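Local coordinates for protein 1A (Cricket paralysis virus, PDB 6C3R), which suppresses antiviral RNA silencing in insect cells by inhibiting the host Argonaute AGO2 and recruiting a cellular ubiquitin ligase complex that promotes its degradation, at residues Cys43-Met46 against Asp50-Cys53; Lys57-Leu62 against Gln89-Glu94; Leu83-Val88 against Ala134-Arg139; Asp22-Thr27 against Ser127-Cys132; Tyr75-Trp80 against Met114-Trp119. All blocks are in the same frame, centred on the assembly; numbering follows the deposited sequence.

Interaction 1: residues Cys43-Met46 against Asp50-Cys53; sequences CYCM and DCGC
C43 faces C53 and C45 faces C51 with CA atoms 5.6 Å and 5.8 Å apart: the chain leaves strand 42-45, turns and runs back beside itself. No hydrogen bond joins the two segments, and two disulfides link them instead. The outer one joins C43 SG to C53 SG at 2.0 Å, with the CB-SG-SG-CB torsion at -64°; the inner one joins C45 SG to C51 SG, and its torsion of -73° has the same left-handed sense. On C43 the sulfur swings away from the backbone N (chi1 -156°) and reaches across to C53, whose own sulfur sits beside its backbone N. The bridges also lean on each other, C45 SG lying 3.9 Å from C53 SG. At the bend, D50 OD1 accepts a weak hydrogen bond from G52 N, 3.3 Å long, and G52 is the N-cap of helix 53-70. Y44, lying between the bridged cysteines of the strand, points away from the returning chain. Its strand, C43 to C45, pairs in an antiparallel ladder with a strand of the second subunit, which extends the sheet across the dimer interface. The arrangement is a pair of nested disulfides closing a strand-turn-helix connection: the 45-51 loop sits inside the 43-53 loop, and together they tie the intersubunit strand to the start of the long helix.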
# COMPACT_ATOMS: atom_id res chain seq x y z
N CYS A 43 0.06 1.56 -15.98
CA CYS A 43 -0.16 2.60 -14.98
C CYS A 43 0.67 3.86 -15.18
O CYS A 43 1.90 3.82 -15.16
CB CYS A 43 0.03 2.00 -13.57
SG CYS A 43 -0.80 2.82 -12.16
N TYR A 44 -0.02 4.99 -15.37
CA TYR A 44 0.60 6.30 -15.53
C TYR A 44 -0.04 7.26 -14.56
O TYR A 44 -1.26 7.40 -14.56
CB TYR A 44 0.39 6.86 -16.95
CG TYR A 44 0.63 5.88 -18.08
CD1 TYR A 44 1.89 5.77 -18.67
CD2 TYR A 44 -0.40 5.06 -18.56
CE1 TYR A 44 2.13 4.87 -19.70
CE2 TYR A 44 -0.18 4.15 -19.58
CZ TYR A 44 1.09 4.06 -20.15
OH TYR A 44 1.33 3.17 -21.18
N CYS A 45 0.76 7.91 -13.73
CA CYS A 45 0.35 9.17 -13.11
C CYS A 45 0.72 10.26 -14.11
O CYS A 45 1.83 10.24 -14.64
CB CYS A 45 1.09 9.45 -11.79
SG CYS A 45 1.61 8.02 -10.82
N MET A 46 -0.18 11.21 -14.37
CA MET A 46 0.18 12.39 -15.18
C MET A 46 0.65 13.55 -14.29
O MET A 46 0.49 13.54 -13.07
CB MET A 46 -0.97 12.85 -16.11
CG MET A 46 -1.60 11.76 -16.97
SD MET A 46 -3.15 11.06 -16.34
CE MET A 46 -4.29 12.44 -16.54
N ASP A 50 3.82 11.20 -7.57
CA ASP A 50 3.78 9.80 -7.14
C ASP A 50 2.37 9.48 -6.68
O ASP A 50 1.97 9.76 -5.54
CB ASP A 50 4.81 9.46 -6.04
CG ASP A 50 5.05 7.94 -5.89
OD1 ASP A 50 4.45 7.12 -6.63
OD2 ASP A 50 5.87 7.57 -5.03
N CYS A 51 1.63 8.89 -7.60
CA CYS A 51 0.28 8.45 -7.34
C CYS A 51 0.26 7.04 -6.73
O CYS A 51 -0.68 6.68 -6.02
CB CYS A 51 -0.53 8.54 -8.64
SG CYS A 51 -0.11 7.36 -9.94
N GLY A 52 1.32 6.27 -6.97
CA GLY A 52 1.41 4.89 -6.49
C GLY A 52 1.58 3.83 -7.55
O GLY A 52 1.58 2.65 -7.22
N CYS A 53 1.71 4.23 -8.81
CA CYS A 53 1.99 3.30 -9.89
C CYS A 53 3.35 2.64 -9.74
O CYS A 53 3.51 1.49 -10.12
CB CYS A 53 1.93 3.98 -11.26
SG CYS A 53 0.27 4.49 -11.80

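Interaction 2: residues Lys57-Leu62 against Gln89-Glu94; sequences KREEEL and QNYCPE
R58 and E59 meet N90 and Y91 where helix 53-70 passes the C-terminal end of helix 77-90, and the contact divides into a close centre and a looser margin. At the centre the CA atoms of E59 and N90 are 6.7 Å apart. The amide of N90 turns its nitrogen to the helix, with N90 ND2 3.5 Å from R58 CG and 3.7 Å from E59 N; the same nitrogen gives a weak hydrogen bond to R55 O. Beside it, the extended side chain of E59 carries its carboxylate to the edge of the Y91 ring, where E59 OE2 is 3.6 Å from Y91 CD1, the two planes inclined by 49°. This is contact with a ring edge, and the main polar partner of E59 is R55, through a salt bridge. Toward the margin the helix pairs its charges within itself. R58 bends at chi2 (68°), one face of its guanidinium lying over L62 CD1, and its NH1 meets E61 OE2 at 3.2 Å almost in the guanidinium plane, while E61 itself is exposed and takes no part in the contact. From Y91 onward the chain has left helical geometry, and C92 forms a disulfide with C92 of the second subunit. The whole is one end of a helical hairpin, made by two consecutive helices, from which the chain passes into the 93-101 region that binds and inhibits AGO2.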
# COMPACT_ATOMS: atom_id res chain seq x y z
N LYS A 57 4.48 -1.16 -9.96
CA LYS A 57 5.48 -1.63 -10.93
C LYS A 57 6.63 -2.40 -10.27
O LYS A 57 7.03 -3.46 -10.74
CB LYS A 57 6.00 -0.47 -11.76
CG LYS A 57 4.97 0.07 -12.74
CD LYS A 57 4.86 -0.84 -13.96
CE LYS A 57 3.43 -0.97 -14.47
NZ LYS A 57 3.32 -2.10 -15.44
N ARG A 58 7.11 -1.86 -9.16
CA ARG A 58 8.04 -2.56 -8.28
C ARG A 58 7.55 -3.96 -7.82
O ARG A 58 8.34 -4.91 -7.82
CB ARG A 58 8.34 -1.68 -7.07
CG ARG A 58 9.24 -2.29 -6.02
CD ARG A 58 10.67 -2.48 -6.52
NE ARG A 58 11.58 -2.60 -5.38
CZ ARG A 58 12.80 -3.15 -5.41
NH1 ARG A 58 13.32 -3.63 -6.54
NH2 ARG A 58 13.51 -3.20 -4.29
N GLU A 59 6.28 -4.07 -7.44
CA GLU A 59 5.70 -5.36 -7.03
C GLU A 59 5.75 -6.40 -8.17
O GLU A 59 6.17 -7.54 -7.97
CB GLU A 59 4.26 -5.16 -6.49
CG GLU A 59 3.69 -6.41 -5.79
CD GLU A 59 2.46 -6.18 -4.89
OE1 GLU A 59 2.45 -5.26 -4.04
OE2 GLU A 59 1.47 -6.93 -5.00
N GLU A 60 5.37 -5.99 -9.38
CA GLU A 60 5.41 -6.85 -10.58
C GLU A 60 6.84 -7.31 -10.93
O GLU A 60 7.05 -8.43 -11.32
CB GLU A 60 4.83 -6.11 -11.79
CG GLU A 60 3.37 -5.72 -11.66
CD GLU A 60 2.91 -4.67 -12.69
OE1 GLU A 60 3.65 -4.41 -13.70
OE2 GLU A 60 1.78 -4.13 -12.50
N GLU A 61 7.78 -6.38 -10.81
CA GLU A 61 9.20 -6.61 -11.10
C GLU A 61 9.76 -7.71 -10.17
O GLU A 61 10.44 -8.65 -10.62
CB GLU A 61 9.96 -5.30 -10.93
CG GLU A 61 11.42 -5.34 -11.34
CD GLU A 61 12.26 -4.21 -10.76
OE1 GLU A 61 13.02 -3.57 -11.53
OE2 GLU A 61 12.19 -3.96 -9.53
N LEU A 62 9.44 -7.58 -8.89
CA LEU A 62 9.86 -8.51 -7.87
C LEU A 62 9.20 -9.88 -7.96
O LEU A 62 9.87 -10.90 -7.77
CB LEU A 62 9.61 -7.90 -6.48
CG LEU A 62 10.50 -6.73 -6.06
CD1 LEU A 62 10.03 -6.11 -4.77
CD2 LEU A 62 11.93 -7.18 -5.93
N GLN A 89 7.99 -6.24 2.02
CA GLN A 89 8.06 -4.81 2.39
C GLN A 89 7.17 -3.93 1.50
O GLN A 89 6.43 -3.09 1.99
CB GLN A 89 9.49 -4.28 2.33
CG GLN A 89 10.35 -4.66 3.52
CD GLN A 89 11.71 -3.96 3.55
OE1 GLN A 89 12.48 -4.13 4.51
NE2 GLN A 89 12.03 -3.18 2.50
N ASN A 90 7.25 -4.14 0.20
CA ASN A 90 6.49 -3.34 -0.74
C ASN A 90 4.98 -3.69 -0.77
O ASN A 90 4.18 -2.87 -1.21
CB ASN A 90 7.11 -3.44 -2.13
CG ASN A 90 6.84 -2.20 -2.98
OD1 ASN A 90 7.20 -1.07 -2.60
ND2 ASN A 90 6.24 -2.41 -4.14
N TYR A 91 4.60 -4.88 -0.33
CA TYR A 91 3.18 -5.23 -0.33
C TYR A 91 2.41 -4.39 0.71
O TYR A 91 2.94 -3.99 1.73
CB TYR A 91 2.95 -6.74 -0.15
CG TYR A 91 1.49 -7.14 -0.24
CD1 TYR A 91 0.83 -7.24 -1.47
CD2 TYR A 91 0.76 -7.41 0.90
CE1 TYR A 91 -0.51 -7.60 -1.55
CE2 TYR A 91 -0.57 -7.77 0.84
CZ TYR A 91 -1.22 -7.86 -0.38
OH TYR A 91 -2.56 -8.23 -0.41
N CYS A 92 1.16 -4.11 0.40
CA CYS A 92 0.33 -3.23 1.18
C CYS A 92 -1.08 -3.82 1.09
O CYS A 92 -1.74 -3.65 0.07
CB CYS A 92 0.44 -1.84 0.54
SG CYS A 92 -0.84 -0.65 0.94
N PRO A 93 -1.51 -4.58 2.12
CA PRO A 93 -2.69 -5.46 2.00
C PRO A 93 -4.01 -4.77 1.64
O PRO A 93 -4.49 -3.95 2.44
CB PRO A 93 -2.78 -6.11 3.39
CG PRO A 93 -2.04 -5.19 4.30
CD PRO A 93 -0.94 -4.61 3.48
N GLU A 94 -4.57 -5.07 0.45
CA GLU A 94 -5.83 -4.42 -0.03
C GLU A 94 -7.00 -4.81 0.84
O GLU A 94 -7.82 -5.68 0.50
CB GLU A 94 -6.11 -4.68 -1.53
CG GLU A 94 -7.29 -3.84 -2.07
CD GLU A 94 -7.34 -3.72 -3.58
OE1 GLU A 94 -6.35 -3.26 -4.21
OE2 GLU A 94 -8.39 -4.07 -4.16

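Interaction 3: residues Leu83-Val88 against Ala134-Arg139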
# COMPACT_ATOMS: atom_id res chain seq x y z
N LEU A 83 14.81 -11.04 -1.86
CA LEU A 83 13.82 -10.57 -2.84
C LEU A 83 12.41 -10.74 -2.31
O LEU A 83 11.59 -9.85 -2.41
CB LEU A 83 13.93 -11.33 -4.17
CG LEU A 83 15.14 -11.14 -5.08
CD1 LEU A 83 15.19 -12.22 -6.15
CD2 LEU A 83 15.10 -9.77 -5.72
N VAL A 84 12.13 -11.88 -1.71
CA VAL A 84 10.83 -12.07 -1.09
C VAL A 84 10.59 -11.00 -0.03
O VAL A 84 9.50 -10.48 0.10
CB VAL A 84 10.69 -13.49 -0.51
CG1 VAL A 84 9.36 -13.65 0.20
CG2 VAL A 84 10.79 -14.52 -1.62
N TRP A 85 11.61 -10.71 0.76
CA TRP A 85 11.52 -9.71 1.81
C TRP A 85 11.20 -8.31 1.26
O TRP A 85 10.38 -7.60 1.82
CB TRP A 85 12.82 -9.71 2.64
CG TRP A 85 12.87 -8.59 3.63
CD1 TRP A 85 13.79 -7.58 3.67
CD2 TRP A 85 11.94 -8.34 4.69
NE1 TRP A 85 13.49 -6.71 4.69
CE2 TRP A 85 12.37 -7.16 5.34
CE3 TRP A 85 10.79 -9.00 5.15
CZ2 TRP A 85 11.68 -6.62 6.43
CZ3 TRP A 85 10.11 -8.47 6.24
CH2 TRP A 85 10.55 -7.30 6.87
N LYS A 86 11.85 -7.94 0.17
CA LYS A 86 11.52 -6.70 -0.54
C LYS A 86 10.10 -6.65 -1.10
O LYS A 86 9.49 -5.59 -1.10
CB LYS A 86 12.48 -6.47 -1.68
CG LYS A 86 13.83 -5.99 -1.24
CD LYS A 86 14.81 -6.24 -2.36
CE LYS A 86 16.13 -5.54 -2.13
NZ LYS A 86 17.15 -6.19 -3.00
N PHE A 87 9.61 -7.77 -1.61
CA PHE A 87 8.22 -7.91 -2.03
C PHE A 87 7.32 -7.68 -0.83
O PHE A 87 6.44 -6.84 -0.88
CB PHE A 87 7.95 -9.28 -2.64
CG PHE A 87 6.56 -9.45 -3.16
CD1 PHE A 87 5.55 -9.91 -2.33
CD2 PHE A 87 6.26 -9.12 -4.47
CE1 PHE A 87 4.24 -10.05 -2.78
CE2 PHE A 87 4.96 -9.28 -4.95
CZ PHE A 87 3.94 -9.73 -4.09
N VAL A 88 7.54 -8.45 0.23
CA VAL A 88 6.80 -8.33 1.48
C VAL A 88 6.83 -6.89 2.01
O VAL A 88 5.79 -6.36 2.38
CB VAL A 88 7.34 -9.34 2.52
CG1 VAL A 88 6.97 -8.96 3.94
CG2 VAL A 88 6.81 -10.74 2.23
N ALA A 134 12.47 -11.99 10.65
CA ALA A 134 13.46 -12.93 11.15
C ALA A 134 13.60 -14.13 10.22
O ALA A 134 14.71 -14.57 9.89
CB ALA A 134 13.09 -13.38 12.55
N PHE A 135 12.45 -14.65 9.80
CA PHE A 135 12.36 -15.75 8.85
C PHE A 135 13.07 -15.47 7.53
O PHE A 135 13.78 -16.35 7.03
CB PHE A 135 10.89 -16.08 8.56
CG PHE A 135 10.71 -17.30 7.69
CD1 PHE A 135 11.17 -18.54 8.10
CD2 PHE A 135 10.05 -17.20 6.47
CE1 PHE A 135 10.99 -19.65 7.30
CE2 PHE A 135 9.86 -18.31 5.68
CZ PHE A 135 10.33 -19.54 6.09
N LEU A 136 12.88 -14.29 6.97
CA LEU A 136 13.53 -13.91 5.70
C LEU A 136 14.93 -13.24 5.80
O LEU A 136 15.50 -12.89 4.76
CB LEU A 136 12.59 -13.03 4.87
CG LEU A 136 11.21 -13.61 4.53
CD1 LEU A 136 10.38 -12.55 3.81
CD2 LEU A 136 11.30 -14.89 3.70
N ARG A 137 15.48 -13.08 7.00
CA ARG A 137 16.81 -12.45 7.14
C ARG A 137 17.89 -13.28 6.45
O ARG A 137 17.93 -14.50 6.57
CB ARG A 137 17.21 -12.23 8.59
CG ARG A 137 18.57 -11.56 8.72
CD ARG A 137 18.77 -10.78 10.00
NE ARG A 137 18.20 -9.42 9.97
CZ ARG A 137 17.06 -9.02 10.55
NH1 ARG A 137 16.29 -9.86 11.26
NH2 ARG A 137 16.68 -7.75 10.42
N LYS A 138 18.77 -12.58 5.74
CA LYS A 138 19.83 -13.22 4.97
C LYS A 138 20.93 -13.79 5.85
O LYS A 138 21.95 -13.15 6.08
CB LYS A 138 20.44 -12.24 3.98
CG LYS A 138 19.48 -11.73 2.92
CD LYS A 138 20.23 -11.25 1.68
CE LYS A 138 21.17 -10.09 1.99
NZ LYS A 138 21.96 -9.70 0.79
N ARG A 139 20.71 -15.01 6.32
CA ARG A 139 21.76 -15.81 6.96
C ARG A 139 22.90 -16.08 5.97
O ARG A 139 22.74 -15.91 4.76
CB ARG A 139 21.18 -17.12 7.47
CG ARG A 139 20.23 -16.93 8.65
CD ARG A 139 19.17 -18.01 8.75
NE ARG A 139 18.20 -17.73 9.82
CZ ARG A 139 17.14 -16.92 9.73
NH1 ARG A 139 16.84 -16.27 8.60
NH2 ARG A 139 16.34 -16.77 10.80
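L136 turns its CG to the side opposite its own carbonyl carbon (chi1 -57°) and continues extended at chi2 (175°), which sends CD1 to helix 77-90, where W85, with its indole swung away from the backbone N (chi1 172°), presents a ring edge. That one methyl carries most of the contact: L136 CD1 is 3.7 Å from W85 CA and 3.8 Å from W85 CE3, near the indole plane. V84 CG1 approaches the same methyl at 3.9 Å, its side chain crossing that of L136 at about a right angle, and V88 CG2 comes to 4.3 Å one turn further on. The C-terminal part of helix 129-136 is thus fixed to the middle of helix 77-90 by a leucine plugged between V84, W85 and V88, within a mainly helical core; W119 also touches L136, and W85 packs beside R133, implicated in blocking stress granules. Past the helix the chain folds back through an inverse gamma turn centred on K138. R139, though poorly ordered, grips A134 O end-on, its NH1 at 3.0 Å and its NH2 at 2.9 Å.

Interaction 4: residues Asp22-Thr27 against Ser127-Cys132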
# COMPACT_ATOMS: atom_id res chain seq x y z
N ASP A 22 -0.87 -20.60 1.63
CA ASP A 22 -1.18 -19.30 2.22
C ASP A 22 -0.31 -19.10 3.45
O ASP A 22 -0.22 -19.99 4.30
CB ASP A 22 -2.66 -19.19 2.60
CG ASP A 22 -3.60 -19.39 1.43
OD1 ASP A 22 -3.15 -19.41 0.26
OD2 ASP A 22 -4.82 -19.52 1.67
N GLY A 23 0.37 -17.95 3.51
CA GLY A 23 1.09 -17.50 4.69
C GLY A 23 0.53 -16.16 5.16
O GLY A 23 -0.65 -15.90 5.04
N PHE A 24 1.41 -15.32 5.69
CA PHE A 24 1.03 -14.05 6.30
C PHE A 24 0.84 -12.92 5.28
O PHE A 24 1.81 -12.32 4.81
CB PHE A 24 2.12 -13.66 7.33
CG PHE A 24 1.71 -12.56 8.25
CD1 PHE A 24 0.52 -12.64 8.98
CD2 PHE A 24 2.52 -11.44 8.42
CE1 PHE A 24 0.13 -11.63 9.84
CE2 PHE A 24 2.14 -10.41 9.28
CZ PHE A 24 0.94 -10.51 9.99
N PHE A 25 -0.43 -12.65 4.95
CA PHE A 25 -0.83 -11.67 3.89
C PHE A 25 -0.12 -11.91 2.56
O PHE A 25 0.09 -10.97 1.78
CB PHE A 25 -0.64 -10.22 4.36
CG PHE A 25 -1.44 -9.89 5.57
CD1 PHE A 25 -2.83 -9.93 5.53
CD2 PHE A 25 -0.81 -9.57 6.78
CE1 PHE A 25 -3.58 -9.66 6.66
CE2 PHE A 25 -1.57 -9.28 7.91
CZ PHE A 25 -2.95 -9.33 7.85
N CYS A 26 0.21 -13.17 2.30
CA CYS A 26 0.89 -13.56 1.09
C CYS A 26 0.80 -15.06 0.92
O CYS A 26 0.98 -15.82 1.88
CB CYS A 26 2.37 -13.13 1.14
SG CYS A 26 3.19 -13.23 -0.46
N THR A 27 0.52 -15.48 -0.31
CA THR A 27 0.48 -16.89 -0.67
C THR A 27 1.38 -17.18 -1.90
O THR A 27 1.59 -16.30 -2.75
CB THR A 27 -0.98 -17.36 -0.91
OG1 THR A 27 -1.00 -18.77 -1.12
CG2 THR A 27 -1.63 -16.68 -2.11
N SER A 127 3.25 -15.48 11.56
CA SER A 127 2.10 -14.82 12.23
C SER A 127 2.25 -13.31 12.47
O SER A 127 1.33 -12.69 13.00
CB SER A 127 1.85 -15.49 13.59
OG SER A 127 1.78 -16.89 13.45
N SER A 128 3.39 -12.73 12.12
CA SER A 128 3.63 -11.31 12.35
C SER A 128 4.66 -10.74 11.38
O SER A 128 5.36 -11.49 10.70
CB SER A 128 4.10 -11.09 13.78
OG SER A 128 5.44 -11.50 13.96
N ASN A 129 4.73 -9.42 11.32
CA ASN A 129 5.83 -8.72 10.64
C ASN A 129 7.19 -9.10 11.24
O ASN A 129 8.16 -9.36 10.53
CB ASN A 129 5.66 -7.19 10.74
CG ASN A 129 4.41 -6.68 10.04
OD1 ASN A 129 3.81 -7.38 9.22
ND2 ASN A 129 4.00 -5.45 10.36
N ASP A 130 7.24 -9.13 12.56
CA ASP A 130 8.49 -9.35 13.28
C ASP A 130 9.04 -10.74 13.05
O ASP A 130 10.25 -10.91 12.86
CB ASP A 130 8.28 -9.07 14.76
CG ASP A 130 7.81 -7.66 15.01
OD1 ASP A 130 8.67 -6.76 14.96
OD2 ASP A 130 6.59 -7.45 15.21
N GLU A 131 8.15 -11.74 13.06
CA GLU A 131 8.53 -13.11 12.71
C GLU A 131 8.98 -13.24 11.26
O GLU A 131 9.97 -13.90 10.97
CB GLU A 131 7.36 -14.08 12.94
CG GLU A 131 7.76 -15.55 12.78
CD GLU A 131 6.58 -16.49 12.84
OE1 GLU A 131 5.46 -16.04 13.17
OE2 GLU A 131 6.78 -17.68 12.53
N CYS A 132 8.20 -12.63 10.38
CA CYS A 132 8.52 -12.55 8.96
C CYS A 132 9.90 -11.97 8.65
O CYS A 132 10.62 -12.50 7.83
CB CYS A 132 7.47 -11.70 8.25
SG CYS A 132 7.72 -11.71 6.48
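The turn whose F24 packs on S127 and S128 is closed at its base, well away from the contact itself, by the shortest polar bond, from T27 OG1 to D22 OD1, 2.6 Å long and on the carboxylate's anti lone pair; G23 N, bonded to C26 O, completes this turn ahead of strand 26-30. Across from F24 stands a capped helix N terminus. S128 is the N-cap of helix 129-136, its OG accepting from E131 N at 2.9 Å with a nearly straight N-H...O angle of 168°. E131 reaches back in turn, and its OE1 takes the N-H of S127 at 2.8 Å from above the carboxylate plane, so two hydrogen bonds hold the chain entering the helix. Against this bonded frame F24 lays its ring, brought there by a CG turned away from the backbone N (chi1 -166°). One face covers the S127-S128 peptide, with S128 N 3.8 Å above the ring and over its centre. The opposite face carries F25 CD2, so the ring is sandwiched between peptide and phenyl, and V126 adds a further neighbour. N129 meets the ring's edge: its OD1 lies in the plane of the F24 ring, 3.5 Å from F24 CE2.

Interaction 5: residues Tyr75-Trp80 against Met114-Trp119; sequences YNFEEW and MDHLDW
Stacking comes first: F77 and H116 lie almost parallel, planes 5° apart and ring centres separated by 4.2 Å, in an offset stack that puts H116 NE2 over the face of F77, 3.3 Å from F77 CD1. The edge-to-face kind is represented twice, and both times W119 offers the face. F77 points its rim at the five-membered ring of W119, with F77 CZ 3.7 Å from W119 CD1 and the planes at 85°; W80 directs its edge at the six-membered ring, its CZ3 3.6 Å from W119 CH2, at 72°. Hydrogen bonds frame this aromatic cluster. N76 caps helix 77-90 through OD1, which accepts E78 N at 3.1 Å in the carbonyl plane and E79 N from above it. H116 ND1 and W80 NE1 are each tied to a backbone carbonyl outside the two segments, F112 O and I66 O, which should limit rotation of the two rings. The starts of helices 77-90 and 117-123 are therefore joined by one stacked pair and two edge-to-face pairs, a link resting on ring-ring and apolar contact.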
# COMPACT_ATOMS: atom_id res chain seq x y z
N TYR A 75 20.41 -21.00 -7.60
CA TYR A 75 20.42 -19.60 -7.25
C TYR A 75 20.67 -19.47 -5.77
O TYR A 75 20.27 -20.31 -4.99
CB TYR A 75 19.11 -18.90 -7.61
CG TYR A 75 19.19 -17.40 -7.53
CD1 TYR A 75 19.69 -16.66 -8.59
CD2 TYR A 75 18.80 -16.73 -6.39
CE1 TYR A 75 19.78 -15.28 -8.51
CE2 TYR A 75 18.89 -15.35 -6.30
CZ TYR A 75 19.39 -14.63 -7.37
OH TYR A 75 19.48 -13.27 -7.29
N ASN A 76 21.34 -18.40 -5.39
CA ASN A 76 21.63 -18.13 -4.01
C ASN A 76 20.35 -18.00 -3.18
O ASN A 76 19.62 -17.01 -3.32
CB ASN A 76 22.48 -16.87 -3.94
CG ASN A 76 23.04 -16.62 -2.57
OD1 ASN A 76 22.33 -16.70 -1.55
ND2 ASN A 76 24.31 -16.31 -2.52
N PHE A 77 20.09 -18.98 -2.33
CA PHE A 77 18.81 -19.05 -1.61
C PHE A 77 18.53 -17.91 -0.62
O PHE A 77 17.37 -17.61 -0.32
CB PHE A 77 18.64 -20.40 -0.90
CG PHE A 77 17.28 -20.61 -0.30
CD1 PHE A 77 16.16 -20.80 -1.11
CD2 PHE A 77 17.10 -20.63 1.08
CE1 PHE A 77 14.89 -20.99 -0.56
CE2 PHE A 77 15.84 -20.83 1.63
CZ PHE A 77 14.73 -21.02 0.81
N GLU A 78 19.59 -17.27 -0.13
CA GLU A 78 19.46 -16.17 0.82
C GLU A 78 19.18 -14.88 0.07
O GLU A 78 18.44 -14.00 0.52
CB GLU A 78 20.75 -16.03 1.63
CG GLU A 78 21.17 -17.32 2.35
CD GLU A 78 20.17 -17.76 3.40
OE1 GLU A 78 19.96 -18.98 3.52
OE2 GLU A 78 19.57 -16.89 4.08
N GLU A 79 19.79 -14.77 -1.09
CA GLU A 79 19.48 -13.67 -1.99
C GLU A 79 18.08 -13.78 -2.55
O GLU A 79 17.43 -12.79 -2.76
CB GLU A 79 20.50 -13.62 -3.11
CG GLU A 79 21.88 -13.24 -2.59
CD GLU A 79 21.91 -11.84 -2.02
OE1 GLU A 79 22.51 -11.64 -0.94
OE2 GLU A 79 21.35 -10.93 -2.66
N TRP A 80 17.63 -15.00 -2.80
CA TRP A 80 16.25 -15.23 -3.16
C TRP A 80 15.33 -14.75 -2.04
O TRP A 80 14.34 -14.06 -2.31
CB TRP A 80 15.99 -16.69 -3.44
CG TRP A 80 14.56 -16.97 -3.85
CD1 TRP A 80 14.01 -16.80 -5.08
CD2 TRP A 80 13.50 -17.43 -3.00
NE1 TRP A 80 12.69 -17.14 -5.06
CE2 TRP A 80 12.36 -17.54 -3.79
CE3 TRP A 80 13.42 -17.76 -1.66
CZ2 TRP A 80 11.13 -17.97 -3.28
CZ3 TRP A 80 12.20 -18.19 -1.14
CH2 TRP A 80 11.07 -18.30 -1.95
N MET A 114 9.93 -28.05 -4.40
CA MET A 114 10.26 -29.37 -3.91
C MET A 114 11.69 -29.55 -3.45
O MET A 114 11.97 -30.50 -2.74
CB MET A 114 9.89 -30.40 -4.97
CG MET A 114 8.40 -30.42 -5.22
SD MET A 114 7.84 -31.80 -6.22
CE MET A 114 8.79 -31.58 -7.72
N ASP A 115 12.59 -28.64 -3.80
CA ASP A 115 13.87 -28.55 -3.07
C ASP A 115 13.77 -27.84 -1.72
O ASP A 115 14.74 -27.82 -0.98
CB ASP A 115 14.96 -27.89 -3.93
CG ASP A 115 15.34 -28.74 -5.14
OD1 ASP A 115 15.10 -29.95 -5.11
OD2 ASP A 115 15.89 -28.20 -6.13
N HIS A 116 12.61 -27.26 -1.38
CA HIS A 116 12.46 -26.42 -0.18
C HIS A 116 11.14 -26.65 0.56
O HIS A 116 10.57 -25.72 1.13
CB HIS A 116 12.64 -24.94 -0.55
CG HIS A 116 13.96 -24.61 -1.17
ND1 HIS A 116 14.17 -24.58 -2.53
CD2 HIS A 116 15.15 -24.32 -0.60
CE1 HIS A 116 15.42 -24.26 -2.78
NE2 HIS A 116 16.04 -24.09 -1.62
N LEU A 117 10.70 -27.90 0.63
CA LEU A 117 9.43 -28.25 1.27
C LEU A 117 9.31 -27.78 2.73
O LEU A 117 8.33 -27.18 3.13
CB LEU A 117 9.21 -29.76 1.21
CG LEU A 117 9.03 -30.33 -0.21
CD1 LEU A 117 9.20 -31.83 -0.17
CD2 LEU A 117 7.69 -29.96 -0.80
N ASP A 118 10.34 -28.05 3.51
CA ASP A 118 10.34 -27.63 4.91
C ASP A 118 10.18 -26.13 5.00
O ASP A 118 9.36 -25.65 5.78
CB ASP A 118 11.62 -28.07 5.62
CG ASP A 118 11.68 -29.58 5.84
OD1 ASP A 118 10.61 -30.21 6.00
OD2 ASP A 118 12.80 -30.14 5.87
N TRP A 119 10.92 -25.39 4.18
CA TRP A 119 10.85 -23.93 4.17
C TRP A 119 9.44 -23.42 3.87
O TRP A 119 8.96 -22.53 4.54
CB TRP A 119 11.88 -23.34 3.20
CG TRP A 119 12.02 -21.87 3.31
CD1 TRP A 119 12.93 -21.19 4.05
CD2 TRP A 119 11.21 -20.87 2.66
NE1 TRP A 119 12.74 -19.84 3.91
CE2 TRP A 119 11.69 -19.62 3.07
CE3 TRP A 119 10.10 -20.93 1.79
CZ2 TRP A 119 11.13 -18.43 2.63
CZ3 TRP A 119 9.54 -19.76 1.35
CH2 TRP A 119 10.05 -18.52 1.77

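Helix 77-90 threads interactions 2, 3 and 5: its start meets 114-119, its middle 134-139 and its end helix 53-70. Interactions 3 and 4 share helix 129-136, with centres about 11 Å apart, and touch where V88 and W85 meet C132; interactions 3 and 5, about 12 Å apart, are joined by the K138-E79 salt bridge. Interaction 1 closes first along the chain and stands off, about 34 Å from interaction 5 centre to centre, on the opposite side of the chain's centre; interaction 4 encloses 1, 2 and 5 in sequence. Interactions 1 and 2 lie mainly toward the second subunit, which K86 of interaction 3 also reaches, while 4 and 5 lie away from it.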